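Local coordinates for DNA primase (Helicobacter pylori, PDB 4EHS), which makes the short RNA primers that DNA polymerase extends during replication and stimulates the DnaB helicase, to which this C-terminal domain binds, at residues 54-57 and 58-61; 100-103 and 104-108. All coordinates share one frame; numbering follows the deposited sequence.

Contact 1 of 2, residues 54-57 and 58-61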
# COMPACT_ATOMS: atom_id res chain seq x y z
N TYR A 54 -2.22 -5.01 -3.24
CA TYR A 54 -2.56 -3.71 -3.94
C TYR A 54 -3.82 -3.06 -3.37
O TYR A 54 -3.95 -1.83 -3.41
CB TYR A 54 -2.75 -3.96 -5.44
CG TYR A 54 -1.50 -4.50 -6.07
CD1 TYR A 54 -0.41 -3.68 -6.35
CD2 TYR A 54 -1.38 -5.88 -6.31
CE1 TYR A 54 0.76 -4.21 -6.93
CE2 TYR A 54 -0.21 -6.42 -6.84
CZ TYR A 54 0.86 -5.56 -7.11
OH TYR A 54 2.00 -6.10 -7.66
N ILE A 55 -4.77 -3.85 -2.86
CA ILE A 55 -5.98 -3.28 -2.40
C ILE A 55 -6.26 -3.75 -0.98
O ILE A 55 -5.75 -4.81 -0.50
CB ILE A 55 -7.23 -3.54 -3.35
CG1 ILE A 55 -7.43 -5.06 -3.52
CG2 ILE A 55 -6.99 -2.90 -4.71
CD1 ILE A 55 -8.76 -5.49 -4.08
N HIS A 56 -7.07 -2.97 -0.33
CA HIS A 56 -7.63 -3.35 0.96
C HIS A 56 -9.10 -3.01 0.98
O HIS A 56 -9.67 -2.40 0.03
CB HIS A 56 -6.85 -2.62 2.08
CG HIS A 56 -6.89 -1.11 1.93
ND1 HIS A 56 -7.96 -0.39 2.28
CD2 HIS A 56 -5.99 -0.22 1.37
CE1 HIS A 56 -7.77 0.91 1.99
NE2 HIS A 56 -6.57 1.02 1.42
N SER A 57 -9.74 -3.38 2.09
CA SER A 57 -11.13 -3.18 2.31
C SER A 57 -11.63 -1.74 2.05
O SER A 57 -12.68 -1.56 1.41
CB SER A 57 -11.41 -3.61 3.76
OG SER A 57 -12.70 -3.31 4.09
N GLY A 58 -10.89 -0.71 2.49
CA GLY A 58 -11.19 0.71 2.22
C GLY A 58 -11.41 1.15 0.78
O GLY A 58 -12.07 2.17 0.55
N VAL A 59 -10.92 0.37 -0.16
CA VAL A 59 -10.98 0.70 -1.56
C VAL A 59 -12.42 0.61 -2.05
O VAL A 59 -12.86 1.40 -2.88
CB VAL A 59 -10.06 -0.19 -2.40
CG1 VAL A 59 -10.19 0.15 -3.87
CG2 VAL A 59 -8.59 0.04 -2.04
N PHE A 60 -13.14 -0.34 -1.46
CA PHE A 60 -14.54 -0.68 -1.90
C PHE A 60 -15.54 0.31 -1.35
O PHE A 60 -15.58 0.53 -0.14
CB PHE A 60 -14.90 -2.10 -1.44
CG PHE A 60 -14.08 -3.16 -2.12
CD1 PHE A 60 -14.55 -3.69 -3.35
CD2 PHE A 60 -12.85 -3.62 -1.62
CE1 PHE A 60 -13.81 -4.62 -4.05
CE2 PHE A 60 -12.10 -4.57 -2.33
CZ PHE A 60 -12.58 -5.09 -3.55
N LEU A 61 -16.37 0.87 -2.23
CA LEU A 61 -17.47 1.76 -1.84
C LEU A 61 -18.82 1.06 -1.80
O LEU A 61 -19.77 1.63 -1.23
CB LEU A 61 -17.56 2.96 -2.77
CG LEU A 61 -16.26 3.75 -3.00
CD1 LEU A 61 -16.53 5.06 -3.74
CD2 LEU A 61 -15.58 3.97 -1.68

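Contact 2 of 2, residues 100-103 and 104-108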
# COMPACT_ATOMS: atom_id res chain seq x y z
N LEU A 100 -8.82 -5.78 -11.96
CA LEU A 100 -8.21 -5.22 -10.72
C LEU A 100 -7.57 -3.84 -11.08
O LEU A 100 -7.73 -2.82 -10.34
CB LEU A 100 -7.16 -6.22 -10.14
CG LEU A 100 -6.45 -5.67 -8.91
CD1 LEU A 100 -7.34 -5.32 -7.71
CD2 LEU A 100 -5.38 -6.72 -8.56
N ARG A 101 -6.92 -3.79 -12.21
CA ARG A 101 -6.28 -2.54 -12.61
C ARG A 101 -7.33 -1.42 -12.79
O ARG A 101 -7.12 -0.26 -12.40
CB ARG A 101 -5.44 -2.71 -13.91
CG ARG A 101 -4.02 -3.26 -13.75
CD ARG A 101 -3.08 -3.00 -15.00
NE ARG A 101 -3.75 -3.35 -16.23
CZ ARG A 101 -3.90 -4.60 -16.70
NH1 ARG A 101 -3.33 -5.64 -16.08
NH2 ARG A 101 -4.59 -4.79 -17.83
N LEU A 102 -8.49 -1.76 -13.35
CA LEU A 102 -9.51 -0.72 -13.53
C LEU A 102 -10.09 -0.25 -12.22
O LEU A 102 -10.31 0.93 -12.08
CB LEU A 102 -10.60 -1.31 -14.47
CG LEU A 102 -11.72 -0.35 -14.84
CD1 LEU A 102 -11.11 0.76 -15.67
CD2 LEU A 102 -12.86 -1.11 -15.60
N LEU A 103 -10.27 -1.16 -11.24
CA LEU A 103 -10.74 -0.76 -9.95
C LEU A 103 -9.76 0.22 -9.29
O LEU A 103 -10.17 1.26 -8.73
CB LEU A 103 -10.90 -2.00 -9.05
CG LEU A 103 -11.50 -1.69 -7.68
CD1 LEU A 103 -12.94 -1.34 -7.87
CD2 LEU A 103 -11.36 -2.99 -6.90
N ILE A 104 -8.47 -0.13 -9.37
CA ILE A 104 -7.45 0.75 -8.79
C ILE A 104 -7.39 2.08 -9.52
O ILE A 104 -7.30 3.12 -8.83
CB ILE A 104 -6.08 0.06 -8.75
CG1 ILE A 104 -6.16 -1.19 -7.85
CG2 ILE A 104 -4.99 1.01 -8.19
CD1 ILE A 104 -4.96 -2.14 -8.09
N LEU A 105 -7.38 2.04 -10.85
CA LEU A 105 -7.42 3.28 -11.69
C LEU A 105 -8.58 4.17 -11.28
O LEU A 105 -8.36 5.38 -10.99
CB LEU A 105 -7.44 2.97 -13.21
CG LEU A 105 -7.58 4.16 -14.18
CD1 LEU A 105 -6.33 5.00 -14.24
CD2 LEU A 105 -7.95 3.71 -15.57
N ARG A 106 -9.79 3.62 -11.19
CA ARG A 106 -10.90 4.39 -10.60
C ARG A 106 -10.69 5.04 -9.25
O ARG A 106 -11.02 6.23 -9.06
CB ARG A 106 -12.19 3.59 -10.59
CG ARG A 106 -12.54 3.36 -12.08
CD ARG A 106 -13.97 2.96 -12.21
NE ARG A 106 -14.37 2.80 -13.64
CZ ARG A 106 -15.57 2.29 -13.94
NH1 ARG A 106 -16.41 1.97 -12.96
NH2 ARG A 106 -15.90 2.10 -15.18
N TYR A 107 -10.09 4.30 -8.34
CA TYR A 107 -9.74 4.85 -7.02
C TYR A 107 -8.84 6.11 -7.20
O TYR A 107 -9.10 7.14 -6.60
CB TYR A 107 -9.01 3.78 -6.21
CG TYR A 107 -8.47 4.33 -4.92
CD1 TYR A 107 -9.25 4.35 -3.76
CD2 TYR A 107 -7.18 4.83 -4.86
CE1 TYR A 107 -8.77 4.88 -2.56
CE2 TYR A 107 -6.70 5.38 -3.68
CZ TYR A 107 -7.48 5.36 -2.54
OH TYR A 107 -6.93 5.92 -1.36
N PHE A 108 -7.81 6.01 -7.98
CA PHE A 108 -6.89 7.15 -8.15
C PHE A 108 -7.51 8.31 -8.95
O PHE A 108 -7.21 9.49 -8.66
CB PHE A 108 -5.55 6.74 -8.74
CG PHE A 108 -4.66 6.03 -7.76
CD1 PHE A 108 -4.05 6.73 -6.71
CD2 PHE A 108 -4.41 4.69 -7.89
CE1 PHE A 108 -3.23 6.06 -5.80
CE2 PHE A 108 -3.54 4.02 -7.01
CZ PHE A 108 -2.98 4.69 -5.94

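Contact 1 of 2, residues 54-57 and 58-61
Ile55 reaches across to Val59 and Phe60, in a tight 3-10 turn within the loop that joins helix 45-51 to helix 64-71 of the helicase-binding domain. CG1 of Ile55 stands between the backbone N and the carbonyl carbon (chi1 58°), and the chain then extends until CD1 meets Phe60 CZ at 3.9 Å. This approach is oblique, neither squarely over the ring nor at its rim. The beta carbon does separate work: Ile55 CB lies 4.0 Å from Val59 CG2.

That same methyl is the floor under the imidazole of His56. Val59 CG2 sits 4.1 Å from the ring centroid, almost on the ring normal, a CH-pi contact with the two side chains crossing at about a right angle. At its edge, His56 ND1 takes a weak bond from Gly58 N (3.0 Å, bent to 121°). ND1 as acceptor would put the proton on NE2, consistent with the weak bond from NE2 to the backbone O of Glu149, a tag residue. The carbonyl of His56 accepts Val59 N at 3.0 Å, with the donor well above the carbonyl plane.

Ser57 continues the turn. Its CB points away overall, though it still touches Gly58 N, and OG is hydrogen-bonded to Lys64 NZ and Asp68 OD1 of the following helix. Its carbonyl stays behind and accepts Phe60 N at 3.2 Å, again from above the plane (45° out of it). Ser57 O also lies in the plane of the Phe60 ring, at its edge, 3.7 Å from CD2.

Contact 2 of 2, residues 100-103 and 104-108
Ile104 lays its CD1 methyl against Leu100 one helical turn back, 3.9 Å from CG of that leucine and slightly farther from its CD1. CG1 of Ile104 is anti to its own carbonyl carbon (chi1 -62°), which also brings it within 3.4 Å of Leu100 O, beside the carbonyl that accepts Ile104 N. Regular i to i+4 bonds run along the stretch; the straightest is Arg106 N to Leu102 O (2.9 Å, 177°).

On another flank Leu102 meets two residues. Its CD1 approaches Leu105 CD2 at 4.3 Å, a loose apolar touch, while its CD2 lies loosely over one face of the Arg106 guanidinium. With CG of Arg106 anti to its carbonyl carbon (chi1 -64°), the chain, extended from CG to NE, runs back alongside Leu102, and CG comes 3.3 Å from Leu102 O. Arg106 NH2 is hydrogen-bonded to Pro28 O, which ties the guanidinium to the N-terminal end of the modelled chain.

The stretch belongs to helix 96-117, which packs on two neighbouring helices. Leu102 and Leu103 pack on Leu33 of helix 30-43, whereas Ile104, Leu105 and Phe108 lean on helix 122-140 through Leu139, Ile136 and Ala135.

In the fold
The turn of contact 1 rests on the helix of contact 2, their centres about 10 Å apart, and the closest contacts between them are apolar packing. Ile55 CG2 touches both residues of the i, i+4 pair, lying 3.7 Å from Ile104 CG1 and 3.9 Å from Leu100 CD1. Tyr54 CB meets Ile104 CD1 at 3.9 Å, and Phe60 CE1 comes 4.1 Å from Leu103 CD2. Ile147 of the C-terminal tail touches His56 and Val59 as well as Tyr107, bridging the two contacts. Both belong to the helicase-binding domain; primer synthesis resides in the central core domain, absent from this fragment, so neither contact borders a catalytic site here.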